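Local coordinates for protein peroxidase (Cellulomonas bogoriensis 69B4 = DSM 16987, PDB 6QZO) that binds heme b and, as a DyP-type peroxidase, probably uses hydrogen peroxide to oxidise its substrates, at residues A[49-54]-A[173-178]; A[69-74]-A[164-169]. All coordinates share one frame; numbering follows the deposited sequence.

Contact 1 of 2, residues A[49-54]-A[173-178]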
ATOM      1  N   ALA A  49       8.868  -2.839   0.870  1.00 16.98           N
ATOM      2  CA  ALA A  49       9.139  -1.719   1.793  1.00 17.05           C
ATOM      3  C   ALA A  49      10.653  -1.642   1.936  1.00 17.03           C
ATOM      4  O   ALA A  49      11.233  -2.638   2.367  1.00 16.45           O
ATOM      5  CB  ALA A  49       8.453  -1.933   3.117  1.00 17.37           C
ATOM      6  N   LEU A  50      11.269  -0.553   1.480  1.00 17.43           N
ATOM      7  CA  LEU A  50      12.680  -0.261   1.794  1.00 17.61           C
ATOM      8  C   LEU A  50      12.693   0.558   3.081  1.00 17.50           C
ATOM      9  O   LEU A  50      12.152   1.692   3.063  1.00 17.62           O
ATOM     10  CB  LEU A  50      13.288   0.551   0.656  1.00 17.93           C
ATOM     11  CG  LEU A  50      13.598  -0.102  -0.677  1.00 18.38           C
ATOM     12  CD1 LEU A  50      14.651  -1.158  -0.552  1.00 18.57           C
ATOM     13  CD2 LEU A  50      12.386  -0.637  -1.405  1.00 19.13           C
ATOM     14  N   VAL A  51      13.248  -0.019   4.147  1.00 16.91           N
ATOM     15  CA  VAL A  51      13.399   0.652   5.461  1.00 17.38           C
ATOM     16  C   VAL A  51      14.868   1.044   5.659  1.00 17.63           C
ATOM     17  O   VAL A  51      15.691   0.150   5.902  1.00 17.75           O
ATOM     18  CB  VAL A  51      12.883  -0.235   6.606  1.00 17.58           C
ATOM     19  CG1 VAL A  51      12.886   0.518   7.925  1.00 17.66           C
ATOM     20  CG2 VAL A  51      11.484  -0.775   6.309  1.00 17.85           C
ATOM     21  N   ALA A  52      15.168   2.331   5.516  1.00 17.57           N
ATOM     22  CA  ALA A  52      16.465   2.934   5.856  1.00 17.86           C
ATOM     23  C   ALA A  52      16.481   3.242   7.349  1.00 18.44           C
ATOM     24  O   ALA A  52      15.511   3.854   7.849  1.00 18.54           O
ATOM     25  CB  ALA A  52      16.708   4.184   5.040  1.00 17.74           C
ATOM     26  N   LEU A  53      17.552   2.834   8.031  1.00 18.70           N
ATOM     27  CA  LEU A  53      17.744   3.142   9.463  1.00 19.15           C
ATOM     28  C   LEU A  53      19.067   3.880   9.619  1.00 20.03           C
ATOM     29  O   LEU A  53      19.947   3.708   8.761  1.00 20.09           O
ATOM     30  CB  LEU A  53      17.694   1.848  10.282  1.00 19.09           C
ATOM     31  CG  LEU A  53      16.385   1.054  10.155  1.00 18.37           C
ATOM     32  CD1 LEU A  53      16.537  -0.099   9.174  1.00 18.07           C
ATOM     33  CD2 LEU A  53      15.934   0.533  11.510  1.00 18.39           C
ATOM     34  N   ASP A  54      19.150   4.721  10.642  1.00 21.08           N
ATOM     35  CA  ASP A  54      20.394   5.423  11.041  1.00 21.80           C
ATOM     36  C   ASP A  54      20.857   4.863  12.386  1.00 22.97           C
ATOM     37  O   ASP A  54      20.037   4.721  13.306  1.00 23.99           O
ATOM     38  CB  ASP A  54      20.182   6.935  11.063  1.00 21.80           C
ATOM     39  CG  ASP A  54      20.231   7.577   9.700  1.00 21.51           C
ATOM     40  OD1 ASP A  54      20.729   6.927   8.747  1.00 21.60           O
ATOM     41  OD2 ASP A  54      19.756   8.719   9.602  1.00 21.57           O
ATOM     42  N   ARG A 173      14.880   6.066   9.375  1.00 20.68           N
ATOM     43  CA  ARG A 173      15.182   7.345   8.692  1.00 20.85           C
ATOM     44  C   ARG A 173      14.071   7.609   7.671  1.00 19.70           C
ATOM     45  O   ARG A 173      13.498   8.718   7.667  1.00 19.45           O
ATOM     46  CB  ARG A 173      16.561   7.239   8.037  1.00 21.55           C
ATOM     47  CG  ARG A 173      16.980   8.502   7.299  1.00 22.40           C
ATOM     48  CD  ARG A 173      18.266   8.288   6.530  1.00 22.78           C
ATOM     49  NE  ARG A 173      18.559   9.516   5.814  1.00 23.44           N
ATOM     50  CZ  ARG A 173      19.115  10.598   6.351  1.00 24.19           C
ATOM     51  NH1 ARG A 173      19.475  10.616   7.623  1.00 24.58           N
ATOM     52  NH2 ARG A 173      19.319  11.668   5.605  1.00 24.98           N
ATOM     53  N   TRP A 174      13.792   6.603   6.838  1.00 18.37           N
ATOM     54  CA  TRP A 174      12.657   6.625   5.883  1.00 17.48           C
ATOM     55  C   TRP A 174      12.199   5.203   5.582  1.00 17.08           C
ATOM     56  O   TRP A 174      12.951   4.235   5.857  1.00 17.16           O
ATOM     57  CB  TRP A 174      12.996   7.391   4.599  1.00 17.13           C
ATOM     58  CG  TRP A 174      14.287   7.062   3.896  1.00 16.77           C
ATOM     59  CD1 TRP A 174      15.385   7.874   3.834  1.00 16.46           C
ATOM     60  CD2 TRP A 174      14.592   5.926   3.059  1.00 16.10           C
ATOM     61  NE1 TRP A 174      16.352   7.315   3.054  1.00 16.41           N
ATOM     62  CE2 TRP A 174      15.902   6.121   2.562  1.00 16.17           C
ATOM     63  CE3 TRP A 174      13.921   4.753   2.703  1.00 15.97           C
ATOM     64  CZ2 TRP A 174      16.543   5.188   1.741  1.00 15.82           C
ATOM     65  CZ3 TRP A 174      14.550   3.837   1.878  1.00 15.84           C
ATOM     66  CH2 TRP A 174      15.844   4.052   1.404  1.00 15.60           C
ATOM     67  N   VAL A 175      10.981   5.113   5.063  1.00 16.72           N
ATOM     68  CA  VAL A 175      10.338   3.878   4.526  1.00 16.68           C
ATOM     69  C   VAL A 175       9.688   4.258   3.203  1.00 17.20           C
ATOM     70  O   VAL A 175       8.865   5.188   3.196  1.00 17.77           O
ATOM     71  CB  VAL A 175       9.288   3.310   5.490  1.00 16.40           C
ATOM     72  CG1 VAL A 175       8.722   1.999   4.986  1.00 16.25           C
ATOM     73  CG2 VAL A 175       9.824   3.161   6.902  1.00 16.52           C
ATOM     74  N   GLN A 176      10.079   3.570   2.132  1.00 17.85           N
ATOM     75  CA  GLN A 176       9.498   3.722   0.783  1.00 18.07           C
ATOM     76  C   GLN A 176       8.754   2.426   0.479  1.00 18.88           C
ATOM     77  O   GLN A 176       9.368   1.362   0.560  1.00 19.37           O
ATOM     78  CB  GLN A 176      10.604   4.028  -0.225  1.00 18.29           C
ATOM     79  CG  GLN A 176      11.323   5.339   0.082  1.00 18.59           C
ATOM     80  CD  GLN A 176      12.256   5.738  -1.038  1.00 18.83           C
ATOM     81  OE1 GLN A 176      11.843   5.935  -2.180  1.00 18.78           O
ATOM     82  NE2 GLN A 176      13.536   5.852  -0.716  1.00 18.94           N
ATOM     83  N   ARG A 177       7.459   2.533   0.180  1.00 19.86           N
ATOM     84  CA  ARG A 177       6.546   1.397  -0.064  1.00 20.30           C
ATOM     85  C   ARG A 177       6.211   1.407  -1.550  1.00 19.73           C
ATOM     86  O   ARG A 177       6.039   2.498  -2.120  1.00 19.81           O
ATOM     87  CB  ARG A 177       5.291   1.538   0.810  1.00 21.45           C
ATOM     88  CG  ARG A 177       5.606   1.954   2.242  1.00 22.79           C
ATOM     89  CD  ARG A 177       4.345   2.091   3.094  1.00 23.78           C
ATOM     90  NE  ARG A 177       4.645   2.161   4.499  1.00 24.31           N
ATOM     91  CZ  ARG A 177       5.016   1.138   5.259  1.00 24.54           C
ATOM     92  NH1 ARG A 177       5.221  -0.067   4.734  1.00 24.75           N
ATOM     93  NH2 ARG A 177       5.242   1.362   6.546  1.00 24.06           N
ATOM     94  N   GLY A 178       6.146   0.234  -2.166  1.00 18.95           N
ATOM     95  CA  GLY A 178       5.807   0.119  -3.591  1.00 18.38           C
ATOM     96  C   GLY A 178       5.076  -1.174  -3.874  1.00 18.17           C
ATOM     97  O   GLY A 178       4.991  -2.029  -2.945  1.00 17.66           O
TER
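Strands 49-54 and 173-178 run antiparallel (172° between their directions), their axes 4.6 Å apart at closest approach. Leu50 and Gln176 form a hydrogen-bonded pair, Leu50 N to Gln176 O 2.9 Å. At Ala52 the ladder takes in an extra residue, a classic beta bulge: Arg173 and Trp174 both face Ala52, whose O takes a nearly straight bond from Arg173 N (2.8 Å) and a weak one from Trp174 N (3.4 Å), while its N still bonds to Trp174 O. Trp174 CG lies between the backbone N and carbonyl carbon (chi1 49°), and Ala52 CB sits over one ring face as a CH-pi contact, 3.3 Å from the six-membered ring centroid, with Gln176 NE2 over the opposite face. On the other face of the sheet Val51 and Val175 pack alongside each other, Val51 CG2 to Val175 CG1 4.1 Å. Arg173, extended from CG to NE, brings NH1 in its guanidinium plane to the syn lone pair of Asp54 OD2 (2.8 Å), while NE binds Cys139 O. A leucine at Arg173 would probably leave Asp54 OD2 without its charged mate and Cys139 O without this donor. This is the pairing of strand 47-55 with 170-179, outermost within the chain, in the antiparallel sheet of a ferredoxin-like DyP domain.

Contact 2 of 2, residues A[69-74]-A[164-169]; sequences RVWTVD and KEAQGL
Two helices that pack on the N-terminal sheet meet here, 61-78 through residues 69-74 and 152-165 through its last turn and the loop after it. Glu165 carries most of the contact. Its CG stands anti to the backbone N (chi1 -152°) and the chain then bends at chi2, which carries the carboxylate across to Asp74 while the aliphatic part passes Val70, Glu165 CG to Val70 CG2 3.4 Å. Glu165 OE1 and Asp74 OD2 approach to 2.4 Å, a distance so short that the exact placement of the two carboxylates is doubtful. Backbone amides of the loop beyond helix 61-78 hold both groups: Ala86 N bonds to Glu165 OE1, and Leu85 N to Asp74 OD1. The Trp71 and Glu165 side chains run past one another head to tail, Trp71 CD1 4.0 Å from Glu165 CB, and the six-membered ring reaches Ala166, Trp71 CZ2 to Ala166 CB 3.8 Å. The ring is anchored by NE1, which bonds to Leu162 O in helix 152-165, and it packs on Val143 and Leu145 of strand 143-149. The arrangement is that of the paired helices on one face of a ferredoxin-like domain, joined here by side-chain packing and the Trp71 to Leu162 bond.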
ATOM      1  N   ARG A  69      23.079  -9.685  13.895  1.00 20.01           N
ATOM      2  CA  ARG A  69      22.872 -11.054  14.431  1.00 20.79           C
ATOM      3  C   ARG A  69      21.404 -11.237  14.817  1.00 20.59           C
ATOM      4  O   ARG A  69      20.860 -12.293  14.481  1.00 21.07           O
ATOM      5  CB  ARG A  69      23.771 -11.325  15.630  1.00 21.70           C
ATOM      6  CG  ARG A  69      25.227 -11.643  15.290  1.00 22.27           C
ATOM      7  CD  ARG A  69      25.860 -12.066  16.598  1.00 23.10           C
ATOM      8  NE  ARG A  69      27.293 -12.291  16.558  1.00 23.91           N
ATOM      9  CZ  ARG A  69      27.886 -13.481  16.556  1.00 24.66           C
ATOM     10  NH1 ARG A  69      27.188 -14.604  16.531  1.00 25.09           N
ATOM     11  NH2 ARG A  69      29.205 -13.553  16.509  1.00 25.26           N
ATOM     12  N   VAL A  70      20.791 -10.275  15.515  1.00 20.25           N
ATOM     13  CA  VAL A  70      19.346 -10.382  15.892  1.00 20.34           C
ATOM     14  C   VAL A  70      18.499 -10.372  14.606  1.00 19.46           C
ATOM     15  O   VAL A  70      17.533 -11.144  14.531  1.00 19.41           O
ATOM     16  CB  VAL A  70      18.886  -9.321  16.911  1.00 20.55           C
ATOM     17  CG1 VAL A  70      19.591  -9.499  18.247  1.00 21.17           C
ATOM     18  CG2 VAL A  70      19.065  -7.901  16.405  1.00 20.65           C
ATOM     19  N   TRP A  71      18.878  -9.568  13.615  1.00 18.61           N
ATOM     20  CA  TRP A  71      18.158  -9.492  12.315  1.00 18.03           C
ATOM     21  C   TRP A  71      18.265 -10.828  11.575  1.00 18.11           C
ATOM     22  O   TRP A  71      17.267 -11.255  10.978  1.00 17.40           O
ATOM     23  CB  TRP A  71      18.682  -8.347  11.458  1.00 17.50           C
ATOM     24  CG  TRP A  71      18.040  -7.027  11.748  1.00 17.28           C
ATOM     25  CD1 TRP A  71      16.921  -6.781  12.492  1.00 17.10           C
ATOM     26  CD2 TRP A  71      18.472  -5.755  11.235  1.00 16.98           C
ATOM     27  NE1 TRP A  71      16.656  -5.443  12.496  1.00 17.04           N
ATOM     28  CE2 TRP A  71      17.580  -4.787  11.730  1.00 16.87           C
ATOM     29  CE3 TRP A  71      19.539  -5.341  10.435  1.00 16.94           C
ATOM     30  CZ2 TRP A  71      17.713  -3.432  11.440  1.00 16.72           C
ATOM     31  CZ3 TRP A  71      19.671  -4.001  10.152  1.00 16.76           C
ATOM     32  CH2 TRP A  71      18.775  -3.066  10.654  1.00 16.71           C
ATOM     33  N   THR A  72      19.436 -11.459  11.613  1.00 18.88           N
ATOM     34  CA  THR A  72      19.657 -12.775  10.952  1.00 19.43           C
ATOM     35  C   THR A  72      18.652 -13.784  11.506  1.00 20.00           C
ATOM     36  O   THR A  72      18.004 -14.476  10.717  1.00 20.24           O
ATOM     37  CB  THR A  72      21.103 -13.241  11.105  1.00 19.79           C
ATOM     38  OG1 THR A  72      21.920 -12.254  10.463  1.00 19.72           O
ATOM     39  CG2 THR A  72      21.318 -14.608  10.495  1.00 20.23           C
ATOM     40  N   VAL A  73      18.505 -13.842  12.823  1.00 21.24           N
ATOM     41  CA  VAL A  73      17.502 -14.734  13.484  1.00 22.27           C
ATOM     42  C   VAL A  73      16.109 -14.427  12.914  1.00 22.76           C
ATOM     43  O   VAL A  73      15.444 -15.377  12.446  1.00 23.29           O
ATOM     44  CB  VAL A  73      17.533 -14.580  15.011  1.00 22.61           C
ATOM     45  CG1 VAL A  73      16.449 -15.407  15.670  1.00 23.16           C
ATOM     46  CG2 VAL A  73      18.898 -14.958  15.578  1.00 23.23           C
ATOM     47  N   ASP A  74      15.709 -13.150  12.918  1.00 23.15           N
ATOM     48  CA  ASP A  74      14.352 -12.700  12.504  1.00 23.74           C
ATOM     49  C   ASP A  74      14.138 -13.018  11.020  1.00 23.27           C
ATOM     50  O   ASP A  74      13.050 -13.480  10.670  1.00 23.59           O
ATOM     51  CB  ASP A  74      14.137 -11.215  12.801  1.00 24.36           C
ATOM     52  CG  ASP A  74      13.882 -10.919  14.279  1.00 25.70           C
ATOM     53  OD1 ASP A  74      13.569 -11.874  15.014  1.00 26.58           O
ATOM     54  OD2 ASP A  74      13.999  -9.728  14.675  1.00 26.36           O
ATOM     55  N   LYS A 164      11.465  -3.030  15.477  1.00 24.37           N
ATOM     56  CA  LYS A 164      11.495  -3.206  16.950  1.00 25.70           C
ATOM     57  C   LYS A 164      12.834  -3.799  17.399  1.00 25.86           C
ATOM     58  O   LYS A 164      13.331  -3.387  18.453  1.00 25.76           O
ATOM     59  CB  LYS A 164      10.379  -4.156  17.395  1.00 26.50           C
ATOM     60  CG  LYS A 164       9.025  -3.520  17.587  1.00 27.07           C
ATOM     61  CD  LYS A 164       7.916  -4.551  17.740  1.00 27.65           C
ATOM     62  CE  LYS A 164       8.061  -5.372  19.002  1.00 28.39           C
ATOM     63  NZ  LYS A 164       6.884  -6.262  19.217  1.00 29.25           N
ATOM     64  N   GLU A 165      13.364  -4.765  16.648  1.00 26.00           N
ATOM     65  CA  GLU A 165      14.609  -5.490  17.009  1.00 26.52           C
ATOM     66  C   GLU A 165      15.784  -4.509  17.090  1.00 26.25           C
ATOM     67  O   GLU A 165      16.683  -4.749  17.913  1.00 25.75           O
ATOM     68  CB  GLU A 165      14.908  -6.568  15.973  1.00 26.82           C
ATOM     69  CG  GLU A 165      15.665  -7.729  16.545  1.00 27.30           C
ATOM     70  CD  GLU A 165      14.819  -8.509  17.518  1.00 27.80           C
ATOM     71  OE1 GLU A 165      13.911  -9.246  17.063  1.00 28.77           O
ATOM     72  OE2 GLU A 165      15.047  -8.349  18.743  1.00 29.51           O
ATOM     73  N   ALA A 166      15.765  -3.447  16.273  1.00 26.32           N
ATOM     74  CA  ALA A 166      16.841  -2.440  16.152  1.00 26.15           C
ATOM     75  C   ALA A 166      16.677  -1.323  17.193  1.00 27.23           C
ATOM     76  O   ALA A 166      17.566  -0.436  17.244  1.00 26.67           O
ATOM     77  CB  ALA A 166      16.852  -1.873  14.760  1.00 25.48           C
ATOM     78  N   GLN A 167      15.609  -1.355  17.994  1.00 28.56           N
ATOM     79  CA  GLN A 167      15.293  -0.266  18.967  1.00 30.42           C
ATOM     80  C   GLN A 167      16.523  -0.084  19.871  1.00 30.93           C
ATOM     81  O   GLN A 167      16.994  -1.108  20.467  1.00 31.04           O
ATOM     82  CB  GLN A 167      14.023  -0.578  19.776  1.00 32.17           C
ATOM     83  CG  GLN A 167      13.138   0.643  20.058  1.00 34.04           C
ATOM     84  CD  GLN A 167      11.856   0.687  19.245  1.00 34.47           C
ATOM     85  OE1 GLN A 167      11.402   1.739  18.797  1.00 33.80           O
ATOM     86  NE2 GLN A 167      11.216  -0.459  19.076  1.00 36.04           N
ATOM     87  N   GLY A 168      17.056   1.139  19.939  1.00 30.50           N
ATOM     88  CA  GLY A 168      18.237   1.462  20.763  1.00 31.30           C
ATOM     89  C   GLY A 168      19.571   1.286  20.028  1.00 31.55           C
ATOM     90  O   GLY A 168      20.579   1.811  20.565  1.00 32.28           O
ATOM     91  N   LEU A 169      19.586   0.603  18.870  1.00 29.86           N
ATOM     92  CA  LEU A 169      20.805   0.426  18.028  1.00 29.40           C
ATOM     93  C   LEU A 169      20.695   1.276  16.755  1.00 29.13           C
ATOM     94  O   LEU A 169      21.711   1.843  16.308  1.00 31.27           O
ATOM     95  CB  LEU A 169      20.967  -1.052  17.660  1.00 29.13           C
ATOM     96  CG  LEU A 169      20.966  -2.021  18.844  1.00 29.62           C
ATOM     97  CD1 LEU A 169      20.815  -3.466  18.363  1.00 29.27           C
ATOM     98  CD2 LEU A 169      22.231  -1.857  19.678  1.00 30.03           C
TER

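In the fold
Contact 1 pairs two strands within the sheet, and contact 2 joins the helices that follow the first strand and precede the second, so both belong to one N-terminal ferredoxin-like domain. Both are buried, but contact 1 is more central (about 12 Å from the centre of the chain, against 22 Å, centre to centre) and relies on a backbone ladder ending in a salt bridge; contact 2, in the outer helix layer, relies on side chains, with two acids close together. Leu53 connects the layers, its CD1 4.0 Å from Trp71 CH2 and its CD2 4.1 Å from Ala166 CB. Both reach the second subunit: Lys164 forms a salt bridge with its Asp244, and Val175 packs on its Pro316.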